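Local coordinates for protein N-(5'-phosphoribosyl)anthranilate isomerase (Jonesia denitrificans, PDB 4WUI) that probably catalyses the isomerisation of N-(5-phospho-beta-D-ribosyl)anthranilate to 1-(2-carboxyphenylamino)-1-deoxy-D-ribulose 5-phosphate, a step of tryptophan biosynthesis, at residues Ala23-Ile28 with Ala195-Ala200; Thr47-Val52 with Thr77-Leu82; Thr65-Ala70 with Ala94-Arg99. All coordinates share one frame; numbering follows the deposited sequence.

How the interactions relate
All three contacts join neighbouring helices and turns on the outside of one eight-stranded TIM barrel. Interactions 1 and 2 are buried, and both set a helix side chain against the turn between a helix and the next strand; in each, a methyl reaches a helix-end carbonyl. Interaction 3 is only partly buried and pairs two helices through isoleucine, alanine and a tyrosine that an arginine overlies. Helix 67-77 serves twice, with its last turn in interaction 2 and its first in interaction 3. I28 touches V52 between interactions 1 and 2, and L82 of interaction 2 reaches A96 of interaction 3, whereas interactions 1 and 3 lie on opposite sides of the chain's centre.

Interaction 1: residues Ala23-Ile28 with Ala195-Ala200; sequences AHVDAI and AFVQAA
The carbonyl oxygen of A23 is approached from two sorts of group on helix 190-204: V197 CG1 rests 3.5 Å from A23 O, and the same oxygen takes a hydrogen bond from NH1 of R201. The neighbouring carbonyl of H24 binds NH2 of that arginine, so one guanidinium serves both oxygens. These carbonyls come just where helix 14-22 stops: H24, with positive phi, completes a Schellman motif.

V197 is the side chain that helix 190-204 turns to this loop, and its two methyls divide the work. With CG1 placed anti to the backbone N (chi1 173°), that branch goes to the carbonyl, while CG2 goes to the apolar side chains. V197 CG2 lies 3.9 Å from A23 CB. It also stands 3.9 Å from V25 CG1, the valine side chains crossing at about a right angle, so that one methyl of each makes the contact. Alanine suits position 23, because its single methyl lets the helix come near; the CA atoms of A23 and V197 are 6.6 Å apart. Valine suits position 25, where the chain turns into strand 27-32 and the side chain also packs on V8 and I56.

The contact thus seats the last long helix of the barrel beside the end of the first, where strand 27-32 begins. No hydrogen bond links the two segments; the valine supplies shape and dispersion, while the arginine one turn later probably offsets the partial negative charge of the helix end.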
loop_
_atom_site.group_PDB
_atom_site.type_symbol
_atom_site.label_atom_id
_atom_site.label_comp_id
_atom_site.label_asym_id
_atom_site.label_seq_id
_atom_site.Cartn_x
_atom_site.Cartn_y
_atom_site.Cartn_z
ATOM N N ALA A 23 -13.168 1.230 9.874
ATOM C CA ALA A 23 -11.925 1.045 10.632
ATOM C C ALA A 23 -11.040 2.298 10.579
ATOM O O ALA A 23 -9.979 2.320 11.181
ATOM C CB ALA A 23 -11.163 -0.123 10.080
ATOM N N HIS A 24 -11.454 3.334 9.863
ATOM C CA HIS A 24 -10.704 4.587 9.776
ATOM C C HIS A 24 -9.287 4.371 9.272
ATOM O O HIS A 24 -8.338 4.926 9.835
ATOM C CB HIS A 24 -10.756 5.345 11.104
ATOM C CG HIS A 24 -12.155 5.705 11.475
ATOM N ND1 HIS A 24 -12.980 4.891 12.218
ATOM C CD2 HIS A 24 -12.931 6.733 11.064
ATOM C CE1 HIS A 24 -14.171 5.458 12.347
ATOM N NE2 HIS A 24 -14.167 6.576 11.644
ATOM N N VAL A 25 -9.148 3.591 8.210
ATOM C CA VAL A 25 -7.847 3.474 7.560
ATOM C C VAL A 25 -7.441 4.815 6.959
ATOM O O VAL A 25 -8.240 5.723 6.766
ATOM C CB VAL A 25 -7.808 2.368 6.491
ATOM C CG1 VAL A 25 -8.214 0.998 7.066
ATOM C CG2 VAL A 25 -8.624 2.758 5.258
ATOM N N ASP A 26 -6.166 4.911 6.602
ATOM C CA ASP A 26 -5.636 6.119 5.996
ATOM C C ASP A 26 -5.615 6.128 4.491
ATOM O O ASP A 26 -5.618 7.209 3.878
ATOM C CB ASP A 26 -4.242 6.391 6.539
ATOM C CG ASP A 26 -4.271 6.509 8.030
ATOM O OD1 ASP A 26 -4.965 7.380 8.551
ATOM O OD2 ASP A 26 -3.636 5.680 8.698
ATOM N N ALA A 27 -5.589 4.943 3.870
ATOM C CA ALA A 27 -5.509 4.849 2.405
ATOM C C ALA A 27 -6.149 3.569 1.937
ATOM O O ALA A 27 -6.125 2.542 2.642
ATOM C CB ALA A 27 -4.065 4.913 1.907
ATOM N N ILE A 28 -6.673 3.632 0.719
ATOM C CA ILE A 28 -7.216 2.480 0.001
ATOM C C ILE A 28 -6.561 2.438 -1.363
ATOM O O ILE A 28 -6.545 3.455 -2.085
ATOM C CB ILE A 28 -8.756 2.576 -0.179
ATOM C CG1 ILE A 28 -9.459 2.388 1.153
ATOM C CG2 ILE A 28 -9.230 1.568 -1.223
ATOM C CD1 ILE A 28 -10.973 2.747 1.137
ATOM N N ALA A 195 -9.864 -6.428 12.264
ATOM C CA ALA A 195 -8.890 -7.074 13.160
ATOM C C ALA A 195 -7.484 -6.518 12.925
ATOM O O ALA A 195 -6.722 -6.299 13.876
ATOM C CB ALA A 195 -8.902 -8.570 12.952
ATOM N N PHE A 196 -7.120 -6.326 11.665
ATOM C CA PHE A 196 -5.817 -5.795 11.321
ATOM C C PHE A 196 -5.606 -4.430 11.949
ATOM O O PHE A 196 -4.565 -4.152 12.555
ATOM C CB PHE A 196 -5.681 -5.694 9.798
ATOM C CG PHE A 196 -4.325 -5.257 9.345
ATOM C CD1 PHE A 196 -3.316 -6.191 9.167
ATOM C CD2 PHE A 196 -4.014 -3.921 9.161
ATOM C CE1 PHE A 196 -2.059 -5.808 8.763
ATOM C CE2 PHE A 196 -2.738 -3.544 8.755
ATOM C CZ PHE A 196 -1.772 -4.495 8.563
ATOM N N VAL A 197 -6.587 -3.548 11.786
ATOM C CA VAL A 197 -6.475 -2.207 12.300
ATOM C C VAL A 197 -6.418 -2.230 13.837
ATOM O O VAL A 197 -5.646 -1.488 14.455
ATOM C CB VAL A 197 -7.570 -1.313 11.739
ATOM C CG1 VAL A 197 -7.552 0.037 12.400
ATOM C CG2 VAL A 197 -7.425 -1.189 10.216
ATOM N N GLN A 198 -7.248 -3.066 14.464
ATOM C CA GLN A 198 -7.224 -3.173 15.914
ATOM C C GLN A 198 -5.842 -3.600 16.393
ATOM O O GLN A 198 -5.285 -3.027 17.327
ATOM C CB GLN A 198 -8.268 -4.162 16.393
ATOM C CG GLN A 198 -8.271 -4.324 17.899
ATOM C CD GLN A 198 -9.375 -5.237 18.350
ATOM O OE1 GLN A 198 -10.541 -4.994 18.051
ATOM N NE2 GLN A 198 -9.032 -6.282 19.076
ATOM N N ALA A 199 -5.282 -4.619 15.785
ATOM C CA ALA A 199 -3.972 -5.118 16.171
ATOM C C ALA A 199 -2.896 -4.046 15.977
ATOM O O ALA A 199 -2.020 -3.849 16.838
ATOM C CB ALA A 199 -3.616 -6.372 15.383
ATOM N N ALA A 200 -2.950 -3.348 14.845
ATOM C CA ALA A 200 -1.929 -2.364 14.493
ATOM C C ALA A 200 -2.001 -1.156 15.449
ATOM O O ALA A 200 -0.974 -0.669 15.921
ATOM C CB ALA A 200 -2.103 -1.927 13.064
#

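Interaction 2: residues Thr47-Val52 with Thr77-Leu82; sequences TLTATV and TGVSVL
T49 and V79 meet with their side chains crossing at about a right angle, so that one methyl of the valine meets both branches of the threonine. The threonine points from helix 42-50 toward the turn that follows helix 67-77, and its two branches take different tasks. With OG1 beside the backbone N (chi1 -65°), the methyl CG2 stands anti to that nitrogen and reaches over the end of helix 67-77, coming to 3.4 Å from T77 O and 3.9 Å from G78 O. The hydroxyl is turned back along its own helix, where T49 OG1 is hydrogen-bonded to the carbonyl oxygen of I45, one turn earlier. Threonine fits for this reason: its polar atom is satisfied within its own helix, leaving the methyl for packing in a buried place.

Farther along the same turn V79 offers CG1, the branch anti to its carbonyl carbon. V79 CG1 lies 3.7 Å from T49 OG1 and 4.1 Å from T49 CG2, an apolar methyl set beside the fork of the threonine. G78, with a phi of 79°, takes the positive value that glycine adopts readily as the chain leaves the helix. T77 repeats the device of T49, its hydroxyl bonding back to the carbonyl of L73.

Both side chains then rest on the barrel wall beneath. T49 packs on F30 of strand 27-32 and on T58 of strand 57-62, while V79 lies on T58 and L60 of that same strand. Helix 42-50 is thereby wedged over the sheet beside the turn that feeds strand 81-84, with L48 facing helix 14-22 on its other flank.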
loop_
_atom_site.group_PDB
_atom_site.type_symbol
_atom_site.label_atom_id
_atom_site.label_comp_id
_atom_site.label_asym_id
_atom_site.label_seq_id
_atom_site.Cartn_x
_atom_site.Cartn_y
_atom_site.Cartn_z
ATOM N N THR A 47 -15.602 4.678 -10.498
ATOM C CA THR A 47 -16.750 4.697 -9.603
ATOM C C THR A 47 -16.343 4.397 -8.161
ATOM O O THR A 47 -16.835 5.058 -7.230
ATOM C CB THR A 47 -17.894 3.779 -10.022
ATOM O OG1 THR A 47 -17.457 2.428 -9.911
ATOM C CG2 THR A 47 -18.397 4.079 -11.427
ATOM N N LEU A 48 -15.443 3.449 -7.964
ATOM C CA LEU A 48 -15.025 3.105 -6.607
ATOM C C LEU A 48 -14.390 4.314 -5.913
ATOM O O LEU A 48 -14.690 4.632 -4.752
ATOM C CB LEU A 48 -14.032 1.952 -6.637
ATOM C CG LEU A 48 -14.631 0.556 -6.856
ATOM C CD1 LEU A 48 -13.566 -0.417 -7.330
ATOM C CD2 LEU A 48 -15.343 0.023 -5.626
ATOM N N THR A 49 -13.504 4.997 -6.622
ATOM C CA THR A 49 -12.796 6.126 -6.064
ATOM C C THR A 49 -13.748 7.210 -5.610
ATOM O O THR A 49 -13.553 7.818 -4.558
ATOM C CB THR A 49 -11.785 6.685 -7.092
ATOM O OG1 THR A 49 -10.772 5.694 -7.332
ATOM C CG2 THR A 49 -11.105 7.954 -6.658
ATOM N N ALA A 50 -14.801 7.445 -6.391
ATOM C CA ALA A 50 -15.742 8.504 -6.096
ATOM C C ALA A 50 -16.546 8.222 -4.841
ATOM O O ALA A 50 -17.117 9.136 -4.271
ATOM C CB ALA A 50 -16.673 8.724 -7.273
ATOM N N THR A 51 -16.598 6.974 -4.393
ATOM C CA THR A 51 -17.362 6.643 -3.183
ATOM C C THR A 51 -16.562 6.848 -1.896
ATOM O O THR A 51 -17.144 6.794 -0.834
ATOM C CB THR A 51 -17.875 5.192 -3.182
ATOM O OG1 THR A 51 -16.808 4.263 -2.980
ATOM C CG2 THR A 51 -18.624 4.850 -4.479
ATOM N N VAL A 52 -15.253 7.043 -1.980
ATOM C CA VAL A 52 -14.392 7.148 -0.798
ATOM C C VAL A 52 -14.408 8.609 -0.305
ATOM O O VAL A 52 -14.277 9.533 -1.112
ATOM C CB VAL A 52 -12.956 6.707 -1.162
ATOM C CG1 VAL A 52 -12.037 6.853 0.043
ATOM C CG2 VAL A 52 -12.943 5.291 -1.667
ATOM N N THR A 77 -9.321 8.954 -13.157
ATOM C CA THR A 77 -10.001 8.302 -12.041
ATOM C C THR A 77 -10.151 9.191 -10.830
ATOM O O THR A 77 -10.939 8.902 -9.944
ATOM C CB THR A 77 -9.303 7.013 -11.611
ATOM O OG1 THR A 77 -7.961 7.284 -11.199
ATOM C CG2 THR A 77 -9.336 5.962 -12.724
ATOM N N GLY A 78 -9.365 10.258 -10.740
ATOM C CA GLY A 78 -9.486 11.175 -9.632
ATOM C C GLY A 78 -8.834 10.709 -8.334
ATOM O O GLY A 78 -9.131 11.270 -7.268
ATOM N N VAL A 79 -7.926 9.738 -8.399
ATOM C CA VAL A 79 -7.238 9.278 -7.204
ATOM C C VAL A 79 -6.326 10.383 -6.627
ATOM O O VAL A 79 -5.890 11.310 -7.311
ATOM C CB VAL A 79 -6.419 8.018 -7.450
ATOM C CG1 VAL A 79 -7.325 6.833 -7.790
ATOM C CG2 VAL A 79 -5.333 8.244 -8.501
ATOM N N SER A 80 -5.997 10.223 -5.355
ATOM C CA SER A 80 -5.066 11.104 -4.660
ATOM C C SER A 80 -3.611 10.813 -5.046
ATOM O O SER A 80 -2.787 11.730 -5.087
ATOM C CB SER A 80 -5.205 10.911 -3.127
ATOM O OG SER A 80 -6.535 10.751 -2.617
ATOM N N VAL A 81 -3.270 9.542 -5.207
ATOM C CA VAL A 81 -1.886 9.078 -5.281
ATOM C C VAL A 81 -1.736 8.064 -6.420
ATOM O O VAL A 81 -2.616 7.232 -6.619
ATOM C CB VAL A 81 -1.476 8.380 -3.967
ATOM C CG1 VAL A 81 -0.090 7.789 -4.027
ATOM C CG2 VAL A 81 -1.615 9.293 -2.764
ATOM N N LEU A 82 -0.608 8.145 -7.120
ATOM C CA LEU A 82 -0.177 7.125 -8.076
ATOM C C LEU A 82 0.952 6.313 -7.472
ATOM O O LEU A 82 2.017 6.870 -7.179
ATOM C CB LEU A 82 0.270 7.799 -9.375
ATOM C CG LEU A 82 0.851 6.875 -10.447
ATOM C CD1 LEU A 82 -0.144 5.822 -10.901
ATOM C CD2 LEU A 82 1.321 7.687 -11.644
#

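Interaction 3: residues Thr65-Ala70 with Ala94-Arg99; sequences TPIADA and AYAAAR
I67, at the start of helix 67-77, sends its side chain toward helix 90-99, where it fills the angle between Y95 and A96. From CB the chain divides. The branch methyl CG2 goes to the tyrosine, with I67 CG2 3.8 Å from Y95 CD2 and 4.1 Å from Y95 CE2, approaching the ring obliquely. The other branch begins with CG1, held anti to the backbone N (chi1 -166°), and bridges the pair: I67 CG1 is 4.1 Å from Y95 CD2 and equally far from A96 CB. A turn of 63° about the next bond (chi2) then carries the tip to the alanine, where I67 CD1 ends 3.9 Å from A96 CB. Isoleucine suits this place because its two branches serve two neighbours at once, and alanine suits position 96 because a small methyl admits the tip.

Cutting I67 back to an alanine would remove all three of these outer carbons and would probably open a gap between the helices, with A96 CB and the CD2 side of the tyrosine ring losing their aliphatic neighbour.

The ring itself slides past the isoleucine in the opposite direction, its hydroxyl passing near A68 CB. R99 lays its guanidinium nearly parallel over one ring face, CZ standing 3.3 Å above the ring plane and offset toward the rim. A hydrogen bond runs from R99 NH1 to Y95 O (3.0 Å, 156° at the hydrogen), on a lone pair in the carbonyl plane, and L71 touches both residues. The contact between these consecutive barrel helices is therefore purely apolar, while the bond to the Y95 carbonyl holds the guanidinium against the ring, and so is likely to steady the tyrosine.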
loop_
_atom_site.group_PDB
_atom_site.type_symbol
_atom_site.label_atom_id
_atom_site.label_comp_id
_atom_site.label_asym_id
_atom_site.label_seq_id
_atom_site.Cartn_x
_atom_site.Cartn_y
_atom_site.Cartn_z
ATOM N N THR A 65 1.575 -0.870 -16.729
ATOM C CA THR A 65 0.956 0.159 -17.558
ATOM C C THR A 65 2.036 1.172 -17.978
ATOM O O THR A 65 2.721 1.716 -17.133
ATOM C CB THR A 65 -0.163 0.857 -16.777
ATOM O OG1 THR A 65 -1.141 -0.101 -16.337
ATOM C CG2 THR A 65 -0.820 1.948 -17.593
ATOM N N PRO A 66 2.192 1.459 -19.283
ATOM C CA PRO A 66 3.161 2.488 -19.692
ATOM C C PRO A 66 2.948 3.760 -18.886
ATOM O O PRO A 66 1.809 4.166 -18.665
ATOM C CB PRO A 66 2.842 2.707 -21.167
ATOM C CG PRO A 66 2.282 1.375 -21.621
ATOM C CD PRO A 66 1.506 0.849 -20.443
ATOM N N ILE A 67 4.033 4.396 -18.452
ATOM C CA ILE A 67 3.912 5.457 -17.475
ATOM C C ILE A 67 3.030 6.613 -17.920
ATOM O O ILE A 67 2.287 7.146 -17.105
ATOM C CB ILE A 67 5.323 5.931 -16.986
ATOM C CG1 ILE A 67 5.222 6.801 -15.724
ATOM C CG2 ILE A 67 6.089 6.643 -18.080
ATOM C CD1 ILE A 67 4.661 6.067 -14.527
ATOM N N ALA A 68 3.056 7.002 -19.192
ATOM C CA ALA A 68 2.178 8.077 -19.623
ATOM C C ALA A 68 0.691 7.682 -19.491
ATOM O O ALA A 68 -0.159 8.513 -19.147
ATOM C CB ALA A 68 2.509 8.499 -21.051
ATOM N N ASP A 69 0.382 6.426 -19.789
ATOM C CA ASP A 69 -0.969 5.914 -19.625
ATOM C C ASP A 69 -1.369 5.837 -18.153
ATOM O O ASP A 69 -2.527 6.091 -17.817
ATOM C CB ASP A 69 -1.104 4.522 -20.245
ATOM C CG ASP A 69 -1.071 4.515 -21.754
ATOM O OD1 ASP A 69 -1.066 5.590 -22.394
ATOM O OD2 ASP A 69 -1.153 3.388 -22.298
ATOM N N ALA A 70 -0.421 5.480 -17.297
ATOM C CA ALA A 70 -0.694 5.423 -15.877
ATOM C C ALA A 70 -1.034 6.795 -15.331
ATOM O O ALA A 70 -1.941 6.955 -14.508
ATOM C CB ALA A 70 0.474 4.812 -15.129
ATOM N N ALA A 94 10.468 9.441 -11.733
ATOM C CA ALA A 94 10.667 10.885 -11.751
ATOM C C ALA A 94 9.821 11.564 -12.830
ATOM O O ALA A 94 9.371 12.692 -12.642
ATOM C CB ALA A 94 12.134 11.197 -11.929
ATOM N N TYR A 95 9.623 10.889 -13.954
ATOM C CA TYR A 95 8.747 11.398 -15.006
ATOM C C TYR A 95 7.362 11.619 -14.422
ATOM O O TYR A 95 6.731 12.671 -14.611
ATOM C CB TYR A 95 8.706 10.377 -16.154
ATOM C CG TYR A 95 7.809 10.756 -17.307
ATOM C CD1 TYR A 95 8.289 11.481 -18.387
ATOM C CD2 TYR A 95 6.488 10.355 -17.339
ATOM C CE1 TYR A 95 7.484 11.824 -19.452
ATOM C CE2 TYR A 95 5.668 10.693 -18.402
ATOM C CZ TYR A 95 6.160 11.419 -19.451
ATOM O OH TYR A 95 5.307 11.732 -20.490
ATOM N N ALA A 96 6.867 10.622 -13.684
ATOM C CA ALA A 96 5.573 10.736 -13.030
ATOM C C ALA A 96 5.553 11.801 -11.939
ATOM O O ALA A 96 4.610 12.569 -11.836
ATOM C CB ALA A 96 5.150 9.381 -12.480
ATOM N N ALA A 97 6.611 11.855 -11.121
ATOM C CA ALA A 97 6.643 12.809 -10.023
ATOM C C ALA A 97 6.605 14.251 -10.516
ATOM O O ALA A 97 6.074 15.111 -9.819
ATOM C CB ALA A 97 7.860 12.565 -9.147
ATOM N N ALA A 98 7.139 14.521 -11.690
ATOM C CA ALA A 98 7.078 15.873 -12.228
ATOM C C ALA A 98 5.678 16.231 -12.729
ATOM O O ALA A 98 5.354 17.427 -12.880
ATOM C CB ALA A 98 8.088 16.052 -13.360
ATOM N N ARG A 99 4.867 15.224 -13.010
ATOM C CA ARG A 99 3.603 15.380 -13.737
ATOM C C ARG A 99 2.359 15.087 -12.916
ATOM O O ARG A 99 1.253 15.268 -13.422
ATOM C CB ARG A 99 3.638 14.510 -14.997
ATOM C CG ARG A 99 4.595 15.043 -16.047
ATOM C CD ARG A 99 4.907 14.033 -17.126
ATOM N NE ARG A 99 5.792 14.581 -18.148
ATOM C CZ ARG A 99 7.095 14.748 -17.994
ATOM N NH1 ARG A 99 7.696 14.411 -16.860
ATOM N NH2 ARG A 99 7.810 15.251 -18.987
#